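Local coordinates for nitroreductase-like family protein (Bacillus cereus, PDB 2I7H) that binds flavin mononucleotide as a dimeric member of the nitroreductase-like family, at residues R18-V28 with H164-G174; L65-F73 with L85-Q95. All blocks are in the same frame, centred on the assembly; numbering follows the deposited sequence.

Interaction 1: R18-V28 with H164-G174; sequences RSVRTFTDKAV and HIGYFDKAPEG. With FMN (flavin mononucleotide), chain G.
The loop that carries part of the flavin mononucleotide pocket is tied here to the end of strand 157-167 and the chain that leaves it, with Thr24 and Lys26 meeting Tyr167 and Val20 meeting Phe168. The one direct hydrogen bond between the segments runs from Thr24 N to Tyr167 O (2.9 Å), bent to 139° and with the donor tilted out of the carbonyl plane. Lys26 lies fully extended over the Tyr167 ring and brings NZ above its centre, 3.8 Å from the centroid, a cation-pi contact only 8° off the ring normal; CE adds a CH-pi contact on the way. Ala27 O sits at the edge of the same ring, so that cation and carbonyl meet it from different directions. In this member of the nitroreductase family, residues near the start of the loop bind FMN: Ser19 gives its backbone N to FMN O1P and its OG to FMN O3P (2.6 Å), while Arg21 NE binds FMN O2 (2.7 Å) and Arg21 NH2 binds FMN N1 (2.9 Å). His46 and Asn45 of the second subunit also bond to FMN. Between these ends, Val20 has CG2 anti to its carbonyl carbon, which sets this methyl over the centre of the Phe168 ring, 4.1 Å from the centroid, and also against Pro172 CD. The Phe23 ring lies along the strand with Ile165 C over one face. Four waters bridge the segments, one of them weakly on the Ala27 O side; another accepts a hydrogen bond from Tyr167 N and donates to both Thr24 O and Lys26 O.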
loop_
_atom_site.group_PDB
_atom_site.type_symbol
_atom_site.label_atom_id
_atom_site.label_comp_id
_atom_site.label_asym_id
_atom_site.label_seq_id
_atom_site.Cartn_x
_atom_site.Cartn_y
_atom_site.Cartn_z
ATOM N N ARG A 18 -5.642 11.492 8.203
ATOM C CA ARG A 18 -6.224 10.749 9.314
ATOM C C ARG A 18 -7.371 9.914 8.781
ATOM O O ARG A 18 -8.081 10.336 7.861
ATOM C CB ARG A 18 -6.795 11.694 10.388
ATOM C CG ARG A 18 -5.846 12.697 11.016
ATOM C CD ARG A 18 -5.019 12.057 12.113
ATOM N NE ARG A 18 -3.760 11.677 11.499
ATOM C CZ ARG A 18 -2.651 12.409 11.530
ATOM N NH1 ARG A 18 -2.584 13.548 12.227
ATOM N NH2 ARG A 18 -1.602 11.964 10.880
ATOM N N SER A 19 -7.558 8.736 9.376
ATOM C CA SER A 19 -8.782 7.969 9.208
ATOM C C SER A 19 -9.941 8.766 9.799
ATOM O O SER A 19 -9.904 9.171 10.964
ATOM C CB SER A 19 -8.653 6.616 9.908
ATOM O OG SER A 19 -7.723 5.809 9.203
ATOM N N VAL A 20 -10.968 8.996 8.984
ATOM C CA VAL A 20 -12.120 9.783 9.395
ATOM C C VAL A 20 -13.325 8.850 9.361
ATOM O O VAL A 20 -13.542 8.149 8.376
ATOM C CB VAL A 20 -12.283 11.024 8.477
ATOM C CG1 VAL A 20 -13.627 11.689 8.673
ATOM C CG2 VAL A 20 -11.159 12.005 8.738
ATOM N N ARG A 21 -14.084 8.823 10.453
ATOM C CA ARG A 21 -15.141 7.847 10.608
ATOM C C ARG A 21 -16.497 8.523 10.757
ATOM O O ARG A 21 -17.531 7.847 10.809
ATOM C CB ARG A 21 -14.839 6.903 11.778
ATOM C CG ARG A 21 -13.492 6.171 11.627
ATOM C CD ARG A 21 -13.156 5.326 12.825
ATOM N NE ARG A 21 -12.022 4.434 12.570
ATOM C CZ ARG A 21 -10.749 4.688 12.882
ATOM N NH1 ARG A 21 -10.404 5.819 13.458
ATOM N NH2 ARG A 21 -9.802 3.802 12.614
ATOM N N THR A 22 -16.486 9.851 10.843
ATOM C CA THR A 22 -17.724 10.611 10.892
ATOM C C THR A 22 -17.689 11.807 9.940
ATOM O O THR A 22 -16.713 12.558 9.874
ATOM C CB THR A 22 -18.139 10.991 12.333
ATOM O OG1 THR A 22 -19.520 11.377 12.338
ATOM C CG2 THR A 22 -17.266 12.116 12.905
ATOM N N PHE A 23 -18.771 11.951 9.193
ATOM C CA PHE A 23 -18.823 12.872 8.061
ATOM C C PHE A 23 -19.914 13.909 8.168
ATOM O O PHE A 23 -20.979 13.623 8.697
ATOM C CB PHE A 23 -18.943 12.068 6.759
ATOM C CG PHE A 23 -17.939 10.934 6.668
ATOM C CD1 PHE A 23 -18.303 9.640 6.991
ATOM C CD2 PHE A 23 -16.612 11.184 6.314
ATOM C CE1 PHE A 23 -17.365 8.602 6.934
ATOM C CE2 PHE A 23 -15.699 10.177 6.245
ATOM C CZ PHE A 23 -16.075 8.875 6.560
ATOM N N THR A 24 -19.646 15.113 7.668
ATOM C CA THR A 24 -20.696 16.120 7.493
ATOM C C THR A 24 -21.629 15.673 6.363
ATOM O O THR A 24 -21.276 14.779 5.585
ATOM C CB THR A 24 -20.128 17.536 7.210
ATOM O OG1 THR A 24 -19.758 17.655 5.830
ATOM C CG2 THR A 24 -18.931 17.838 8.096
ATOM N N ASP A 25 -22.808 16.291 6.286
ATOM C CA ASP A 25 -23.823 15.937 5.284
ATOM C C ASP A 25 -23.619 16.744 3.990
ATOM O O ASP A 25 -24.557 16.959 3.216
ATOM C CB ASP A 25 -25.244 16.141 5.858
ATOM C CG ASP A 25 -26.192 14.972 5.556
ATOM O OD1 ASP A 25 -25.727 13.859 5.221
ATOM O OD2 ASP A 25 -27.420 15.164 5.676
ATOM N N LYS A 26 -22.385 17.195 3.779
ATOM C CA LYS A 26 -21.974 17.836 2.529
ATOM C C LYS A 26 -21.887 16.797 1.401
ATOM O O LYS A 26 -21.583 15.622 1.638
ATOM C CB LYS A 26 -20.626 18.539 2.714
ATOM C CG LYS A 26 -20.222 19.402 1.552
ATOM C CD LYS A 26 -18.821 19.904 1.715
ATOM C CE LYS A 26 -18.333 20.531 0.434
ATOM N NZ LYS A 26 -16.885 20.828 0.577
ATOM N N ALA A 27 -22.164 17.230 0.180
ATOM C CA ALA A 27 -22.357 16.304 -0.922
ATOM C C ALA A 27 -21.026 15.949 -1.551
ATOM O O ALA A 27 -20.225 16.830 -1.851
ATOM C CB ALA A 27 -23.302 16.912 -1.955
ATOM N N VAL A 28 -20.784 14.658 -1.739
ATOM C CA VAL A 28 -19.573 14.205 -2.419
ATOM C C VAL A 28 -19.922 13.941 -3.880
ATOM O O VAL A 28 -20.809 13.141 -4.178
ATOM C CB VAL A 28 -18.955 12.945 -1.749
ATOM C CG1 VAL A 28 -17.712 12.473 -2.505
ATOM C CG2 VAL A 28 -18.595 13.240 -0.304
ATOM N N HIS A 164 -14.818 4.165 3.430
ATOM C CA HIS A 164 -15.948 5.025 3.802
ATOM C C HIS A 164 -15.478 6.464 3.688
ATOM O O HIS A 164 -14.442 6.817 4.218
ATOM C CB HIS A 164 -16.438 4.704 5.206
ATOM C CG HIS A 164 -17.095 3.359 5.305
ATOM N ND1 HIS A 164 -18.431 3.202 5.594
ATOM C CD2 HIS A 164 -16.598 2.105 5.143
ATOM C CE1 HIS A 164 -18.729 1.914 5.630
ATOM N NE2 HIS A 164 -17.636 1.229 5.350
ATOM N N ILE A 165 -16.224 7.276 2.962
ATOM C CA ILE A 165 -15.689 8.525 2.434
ATOM C C ILE A 165 -16.685 9.661 2.591
ATOM O O ILE A 165 -17.874 9.479 2.379
ATOM C CB ILE A 165 -15.373 8.395 0.919
ATOM C CG1 ILE A 165 -14.505 7.172 0.646
ATOM C CG2 ILE A 165 -14.726 9.677 0.368
ATOM C CD1 ILE A 165 -14.703 6.565 -0.745
ATOM N N GLY A 166 -16.182 10.839 2.939
ATOM C CA GLY A 166 -16.978 12.062 2.874
ATOM C C GLY A 166 -16.231 13.235 3.462
ATOM O O GLY A 166 -15.133 13.074 4.012
ATOM N N TYR A 167 -16.813 14.418 3.325
ATOM C CA TYR A 167 -16.256 15.628 3.928
ATOM C C TYR A 167 -16.459 15.562 5.431
ATOM O O TYR A 167 -17.346 14.868 5.918
ATOM C CB TYR A 167 -16.891 16.897 3.314
ATOM C CG TYR A 167 -16.563 17.042 1.856
ATOM C CD1 TYR A 167 -17.506 16.723 0.869
ATOM C CD2 TYR A 167 -15.290 17.450 1.452
ATOM C CE1 TYR A 167 -17.180 16.830 -0.495
ATOM C CE2 TYR A 167 -14.952 17.560 0.109
ATOM C CZ TYR A 167 -15.893 17.242 -0.856
ATOM O OH TYR A 167 -15.547 17.359 -2.178
ATOM N N PHE A 168 -15.619 16.264 6.167
ATOM C CA PHE A 168 -15.639 16.157 7.620
ATOM C C PHE A 168 -15.409 17.499 8.278
ATOM O O PHE A 168 -14.845 18.417 7.682
ATOM C CB PHE A 168 -14.594 15.138 8.113
ATOM C CG PHE A 168 -13.190 15.496 7.761
ATOM C CD1 PHE A 168 -12.368 16.123 8.686
ATOM C CD2 PHE A 168 -12.691 15.226 6.502
ATOM C CE1 PHE A 168 -11.058 16.475 8.339
ATOM C CE2 PHE A 168 -11.385 15.565 6.155
ATOM C CZ PHE A 168 -10.573 16.175 7.058
ATOM N N ASP A 169 -15.845 17.586 9.525
ATOM C CA ASP A 169 -15.733 18.797 10.312
ATOM C C ASP A 169 -14.301 18.977 10.817
ATOM O O ASP A 169 -13.572 19.832 10.326
ATOM C CB ASP A 169 -16.730 18.742 11.475
ATOM C CG ASP A 169 -17.179 20.093 11.907
ATOM O OD1 ASP A 169 -16.328 21.006 12.059
ATOM O OD2 ASP A 169 -18.405 20.254 12.098
ATOM N N LYS A 170 -13.900 18.139 11.765
ATOM C CA LYS A 170 -12.612 18.276 12.435
ATOM C C LYS A 170 -11.767 17.028 12.215
ATOM O O LYS A 170 -12.281 15.909 12.290
ATOM C CB LYS A 170 -12.813 18.540 13.939
ATOM C CG LYS A 170 -13.509 17.419 14.732
ATOM C CD LYS A 170 -15.024 17.500 14.640
ATOM C CE LYS A 170 -15.682 16.215 15.120
ATOM N NZ LYS A 170 -17.149 16.404 15.304
ATOM N N ALA A 171 -10.481 17.215 11.930
ATOM C CA ALA A 171 -9.573 16.074 11.784
ATOM C C ALA A 171 -9.395 15.420 13.165
ATOM O O ALA A 171 -9.160 16.130 14.158
ATOM C CB ALA A 171 -8.242 16.508 11.212
ATOM N N PRO A 172 -9.538 14.077 13.238
ATOM C CA PRO A 172 -9.145 13.352 14.439
ATOM C C PRO A 172 -7.672 13.615 14.761
ATOM O O PRO A 172 -6.881 14.006 13.883
ATOM C CB PRO A 172 -9.302 11.875 14.041
ATOM C CG PRO A 172 -10.137 11.843 12.875
ATOM C CD PRO A 172 -10.029 13.171 12.185
ATOM N N GLU A 173 -7.310 13.391 16.012
ATOM C CA GLU A 173 -5.925 13.509 16.426
ATOM C C GLU A 173 -5.061 12.351 15.977
ATOM O O GLU A 173 -5.536 11.221 15.832
ATOM C CB GLU A 173 -5.861 13.659 17.933
ATOM C CG GLU A 173 -6.528 14.912 18.398
ATOM C CD GLU A 173 -5.813 16.147 17.903
ATOM O OE1 GLU A 173 -6.463 17.197 17.745
ATOM O OE2 GLU A 173 -4.596 16.071 17.670
ATOM N N GLY A 174 -3.789 12.633 15.745
ATOM C CA GLY A 174 -2.823 11.607 15.381
ATOM C C GLY A 174 -2.365 10.766 16.564
ATOM O O GLY A 174 -2.679 11.056 17.735
HETATM N N1 FMN G . -10.335 1.429 11.014
HETATM C C2 FMN G . -11.587 1.047 11.488
HETATM O O2 FMN G . -12.224 1.809 12.211
HETATM N N3 FMN G . -12.115 -0.185 11.138
HETATM C C4 FMN G . -11.366 -1.020 10.317
HETATM O O4 FMN G . -11.664 -2.196 10.197
HETATM C C4A FMN G . -10.121 -0.629 9.849
HETATM N N5 FMN G . -9.409 -1.492 9.034
HETATM C C5A FMN G . -8.150 -1.121 8.571
HETATM C C6 FMN G . -7.489 -2.023 7.760
HETATM C C7 FMN G . -6.245 -1.764 7.225
HETATM C C7M FMN G . -5.754 -2.682 6.146
HETATM C C8 FMN G . -5.635 -0.549 7.529
HETATM C C8M FMN G . -4.327 -0.230 6.856
HETATM C C9 FMN G . -6.305 0.385 8.360
HETATM C C9A FMN G . -7.576 0.114 8.903
HETATM N N10 FMN G . -8.309 1.001 9.748
HETATM C C10 FMN G . -9.584 0.613 10.196
HETATM C "C1'" FMN G . -7.672 2.199 10.426
HETATM C "C2'" FMN G . -7.015 1.797 11.751
HETATM O "O2'" FMN G . -7.994 1.345 12.644
HETATM C "C3'" FMN G . -6.094 2.816 12.471
HETATM O "O3'" FMN G . -6.660 3.435 13.610
HETATM C "C4'" FMN G . -5.579 3.957 11.632
HETATM O "O4'" FMN G . -5.181 3.525 10.355
HETATM C "C5'" FMN G . -4.410 4.600 12.372
HETATM O "O5'" FMN G . -4.754 5.969 12.473
HETATM P P FMN G . -4.773 6.895 11.137
HETATM O O1P FMN G . -5.672 8.092 11.383
HETATM O O2P FMN G . -3.353 7.361 10.939
HETATM O O3P FMN G . -5.208 6.148 9.881
HETATM O O HOH W 1 -5.015 15.613 13.053
HETATM O O HOH W 2 -16.914 15.289 10.910
HETATM O O HOH W 3 -19.758 14.907 3.374
HETATM O O HOH W 4 -17.581 16.685 -3.920
#

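Interaction 2: L65-F73 with L85-Q95; sequences LVDAVLNSF and LSDRFLSTPAQ
Val66 and Val69, one turn apart on helix 62-71, fit among Leu85, Ser86, Phe89 and Leu90 of helix 75-90 in a nearly antiparallel helical hairpin. The short helical segments 65-71 and 85-90 run at 155° to each other with their axes 10.1 Å apart. The two methyls of Val66 divide the neighbouring surface: CG1, anti to the backbone N (chi1 167°), rests against Ser86, whereas CG2 drops into the hollow between Phe89 CB, at 3.5 Å from it, and Leu90 CD1. Val69 is forked in the same way, its CG1 meeting Leu85 CD2 at 3.7 Å and its CG2 approaching the far end of the Phe89 ring. The branched end of Leu85 forms the answering bump, with CD2 against Val69 and CD1 at the edge of the Phe73 ring, 4.0 Å from Phe73 CZ. Toward the sheet, Leu65 CD1 fills the gap between the Phe89 edge and Gln95, lying 3.5 Å from Phe89 CE2 and 3.7 Å from Gln95 CB. Phe147 of helix 145-150 packs on Leu65 and Val69 as well. Gln95, at the start of strand 94-101, folds back under its own helix: NE2 donates to Phe89 O (3.2 Å) in an almost straight bond of 173°, in the carbonyl plane and on a lone pair, which fixes the amide's rotation. Gln95 OE1, buried without a partner in the model, is probably a small cost. Polar bonds are made within the segments or to residues outside them, none across the contact, so cohesion here depends on apolar shape matching.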
loop_
_atom_site.group_PDB
_atom_site.type_symbol
_atom_site.label_atom_id
_atom_site.label_comp_id
_atom_site.label_asym_id
_atom_site.label_seq_id
_atom_site.Cartn_x
_atom_site.Cartn_y
_atom_site.Cartn_z
ATOM N N LEU A 65 -25.929 -2.009 -0.164
ATOM C CA LEU A 65 -24.762 -2.448 0.578
ATOM C C LEU A 65 -25.186 -2.808 1.981
ATOM O O LEU A 65 -24.802 -3.856 2.493
ATOM C CB LEU A 65 -23.729 -1.319 0.668
ATOM C CG LEU A 65 -22.238 -1.658 0.646
ATOM C CD1 LEU A 65 -21.457 -0.708 1.534
ATOM C CD2 LEU A 65 -21.942 -3.059 1.007
ATOM N N VAL A 66 -25.955 -1.919 2.605
ATOM C CA VAL A 66 -26.463 -2.170 3.946
ATOM C C VAL A 66 -27.220 -3.491 4.014
ATOM O O VAL A 66 -26.987 -4.284 4.926
ATOM C CB VAL A 66 -27.324 -1.013 4.486
ATOM C CG1 VAL A 66 -28.082 -1.447 5.728
ATOM C CG2 VAL A 66 -26.452 0.163 4.813
ATOM N N ASP A 67 -28.102 -3.722 3.046
ATOM C CA ASP A 67 -28.890 -4.947 2.998
ATOM C C ASP A 67 -27.974 -6.189 2.935
ATOM O O ASP A 67 -28.173 -7.151 3.674
ATOM C CB ASP A 67 -29.903 -4.900 1.837
ATOM C CG ASP A 67 -31.081 -3.936 2.100
ATOM O OD1 ASP A 67 -31.180 -3.351 3.206
ATOM O OD2 ASP A 67 -31.923 -3.766 1.187
ATOM N N ALA A 68 -26.953 -6.137 2.081
ATOM C CA ALA A 68 -25.926 -7.177 2.013
ATOM C C ALA A 68 -25.180 -7.353 3.347
ATOM O O ALA A 68 -24.974 -8.483 3.797
ATOM C CB ALA A 68 -24.972 -6.927 0.850
ATOM N N VAL A 69 -24.833 -6.251 4.007
ATOM C CA VAL A 69 -24.166 -6.339 5.308
ATOM C C VAL A 69 -25.041 -7.061 6.336
ATOM O O VAL A 69 -24.594 -8.002 7.001
ATOM C CB VAL A 69 -23.747 -4.945 5.887
ATOM C CG1 VAL A 69 -23.198 -5.125 7.296
ATOM C CG2 VAL A 69 -22.697 -4.275 5.002
ATOM N N LEU A 70 -26.281 -6.588 6.476
ATOM C CA LEU A 70 -27.182 -7.111 7.480
ATOM C C LEU A 70 -27.557 -8.580 7.258
ATOM O O LEU A 70 -27.695 -9.330 8.214
ATOM C CB LEU A 70 -28.423 -6.225 7.589
ATOM C CG LEU A 70 -28.153 -4.813 8.094
ATOM C CD1 LEU A 70 -29.477 -4.126 8.348
ATOM C CD2 LEU A 70 -27.281 -4.804 9.356
ATOM N N ASN A 71 -27.790 -8.954 6.001
ATOM C CA ASN A 71 -28.216 -10.309 5.647
ATOM C C ASN A 71 -27.112 -11.314 5.902
ATOM O O ASN A 71 -27.343 -12.523 5.901
ATOM C CB ASN A 71 -28.660 -10.384 4.182
ATOM C CG ASN A 71 -30.014 -9.758 3.955
ATOM O OD1 ASN A 71 -30.799 -9.590 4.889
ATOM N ND2 ASN A 71 -30.305 -9.406 2.704
ATOM N N SER A 72 -25.898 -10.786 6.124
ATOM C CA SER A 72 -24.676 -11.577 6.371
ATOM C C SER A 72 -24.406 -11.866 7.852
ATOM O O SER A 72 -23.607 -12.738 8.173
ATOM C CB SER A 72 -23.441 -10.913 5.730
ATOM O OG SER A 72 -22.832 -9.926 6.569
ATOM N N PHE A 73 -25.054 -11.116 8.737
ATOM C CA PHE A 73 -24.946 -11.293 10.174
ATOM C C PHE A 73 -25.790 -12.449 10.670
ATOM O O PHE A 73 -26.872 -12.731 10.127
ATOM C CB PHE A 73 -25.348 -10.014 10.929
ATOM C CG PHE A 73 -24.391 -8.862 10.749
ATOM C CD1 PHE A 73 -24.792 -7.558 11.064
ATOM C CD2 PHE A 73 -23.101 -9.064 10.239
ATOM C CE1 PHE A 73 -23.921 -6.474 10.891
ATOM C CE2 PHE A 73 -22.226 -7.993 10.064
ATOM C CZ PHE A 73 -22.625 -6.702 10.394
ATOM N N LEU A 85 -25.315 0.231 12.480
ATOM C CA LEU A 85 -24.478 0.152 11.317
ATOM C C LEU A 85 -25.191 0.718 10.096
ATOM O O LEU A 85 -24.614 1.508 9.349
ATOM C CB LEU A 85 -24.033 -1.293 11.126
ATOM C CG LEU A 85 -23.196 -1.590 9.908
ATOM C CD1 LEU A 85 -22.259 -2.724 10.198
ATOM C CD2 LEU A 85 -24.152 -1.892 8.742
ATOM N N SER A 86 -26.449 0.338 9.918
ATOM C CA SER A 86 -27.330 0.944 8.914
ATOM C C SER A 86 -27.351 2.481 8.975
ATOM O O SER A 86 -27.264 3.149 7.950
ATOM C CB SER A 86 -28.745 0.401 9.065
ATOM O OG SER A 86 -29.579 0.864 8.016
ATOM N N ASP A 87 -27.460 3.035 10.177
ATOM C CA ASP A 87 -27.486 4.468 10.354
ATOM C C ASP A 87 -26.152 5.105 10.011
ATOM O O ASP A 87 -26.109 6.209 9.436
ATOM C CB ASP A 87 -27.914 4.818 11.776
ATOM C CG ASP A 87 -29.388 4.587 11.998
ATOM O OD1 ASP A 87 -30.079 4.112 11.063
ATOM O OD2 ASP A 87 -29.881 4.883 13.109
ATOM N N ARG A 88 -25.070 4.405 10.353
ATOM C CA ARG A 88 -23.722 4.864 10.029
ATOM C C ARG A 88 -23.446 4.898 8.518
ATOM O O ARG A 88 -22.917 5.873 7.993
ATOM C CB ARG A 88 -22.683 3.990 10.710
ATOM C CG ARG A 88 -21.482 4.764 11.135
ATOM C CD ARG A 88 -20.179 4.132 10.701
ATOM N NE ARG A 88 -19.993 2.752 11.142
ATOM C CZ ARG A 88 -19.566 1.764 10.355
ATOM N NH1 ARG A 88 -19.291 1.978 9.077
ATOM N NH2 ARG A 88 -19.411 0.552 10.849
ATOM N N PHE A 89 -23.787 3.817 7.834
ATOM C CA PHE A 89 -23.546 3.695 6.403
ATOM C C PHE A 89 -24.374 4.733 5.644
ATOM O O PHE A 89 -24.024 5.165 4.542
ATOM C CB PHE A 89 -23.957 2.292 5.928
ATOM C CG PHE A 89 -22.884 1.263 6.023
ATOM C CD1 PHE A 89 -22.280 0.969 7.235
ATOM C CD2 PHE A 89 -22.507 0.534 4.893
ATOM C CE1 PHE A 89 -21.293 -0.004 7.325
ATOM C CE2 PHE A 89 -21.534 -0.455 4.984
ATOM C CZ PHE A 89 -20.922 -0.725 6.210
ATOM N N LEU A 90 -25.504 5.093 6.230
ATOM C CA LEU A 90 -26.457 5.953 5.564
ATOM C C LEU A 90 -26.200 7.437 5.850
ATOM O O LEU A 90 -26.812 8.317 5.220
ATOM C CB LEU A 90 -27.876 5.516 5.934
ATOM C CG LEU A 90 -28.565 4.571 4.932
ATOM C CD1 LEU A 90 -27.652 3.693 4.144
ATOM C CD2 LEU A 90 -29.629 3.725 5.580
ATOM N N SER A 91 -25.295 7.707 6.799
ATOM C CA SER A 91 -24.781 9.065 7.033
ATOM C C SER A 91 -23.318 9.154 6.631
ATOM O O SER A 91 -22.556 9.984 7.144
ATOM C CB SER A 91 -24.995 9.519 8.489
ATOM O OG SER A 91 -24.662 8.487 9.391
ATOM N N THR A 92 -22.936 8.262 5.717
ATOM C CA THR A 92 -21.625 8.253 5.088
ATOM C C THR A 92 -21.896 8.419 3.605
ATOM O O THR A 92 -22.586 7.587 3.018
ATOM C CB THR A 92 -20.887 6.931 5.360
ATOM O OG1 THR A 92 -20.704 6.783 6.770
ATOM C CG2 THR A 92 -19.520 6.882 4.663
ATOM N N PRO A 93 -21.427 9.529 3.011
ATOM C CA PRO A 93 -21.727 9.831 1.599
ATOM C C PRO A 93 -21.423 8.735 0.554
ATOM O O PRO A 93 -22.166 8.601 -0.416
ATOM C CB PRO A 93 -20.891 11.106 1.320
ATOM C CG PRO A 93 -20.779 11.753 2.611
ATOM C CD PRO A 93 -20.668 10.625 3.638
ATOM N N ALA A 94 -20.334 7.998 0.721
ATOM C CA ALA A 94 -19.951 6.996 -0.263
ATOM C C ALA A 94 -19.240 5.870 0.445
ATOM O O ALA A 94 -18.565 6.090 1.459
ATOM C CB ALA A 94 -19.050 7.616 -1.368
ATOM N N GLN A 95 -19.452 4.658 -0.059
ATOM C CA GLN A 95 -18.612 3.494 0.246
ATOM C C GLN A 95 -18.008 2.983 -1.048
ATOM O O GLN A 95 -18.687 2.931 -2.082
ATOM C CB GLN A 95 -19.408 2.359 0.890
ATOM C CG GLN A 95 -19.731 2.562 2.347
ATOM C CD GLN A 95 -21.071 3.236 2.570
ATOM O OE1 GLN A 95 -21.995 3.124 1.747
ATOM N NE2 GLN A 95 -21.197 3.930 3.713
#

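How the interactions relate
Both contacts reach the same antiparallel sheet through neighbouring strands, 157-167 in interaction 1 and 94-101 in interaction 2, and along the chain the second is nested within the loop closed by the first. Their centres lie about 17 Å apart, yet they touch: Ile165 N probably bonds to Ala94 O (3.0 Å), and the His164 ring meets that of Phe89 edge-to-face. Interaction 2 is buried and mostly apolar, with no hydrogen bond crossing it. Interaction 1 is only partly buried, and mixes apolar packing with a backbone bond, a cation-pi contact, bridging waters and, at one end, direct bonds to FMN.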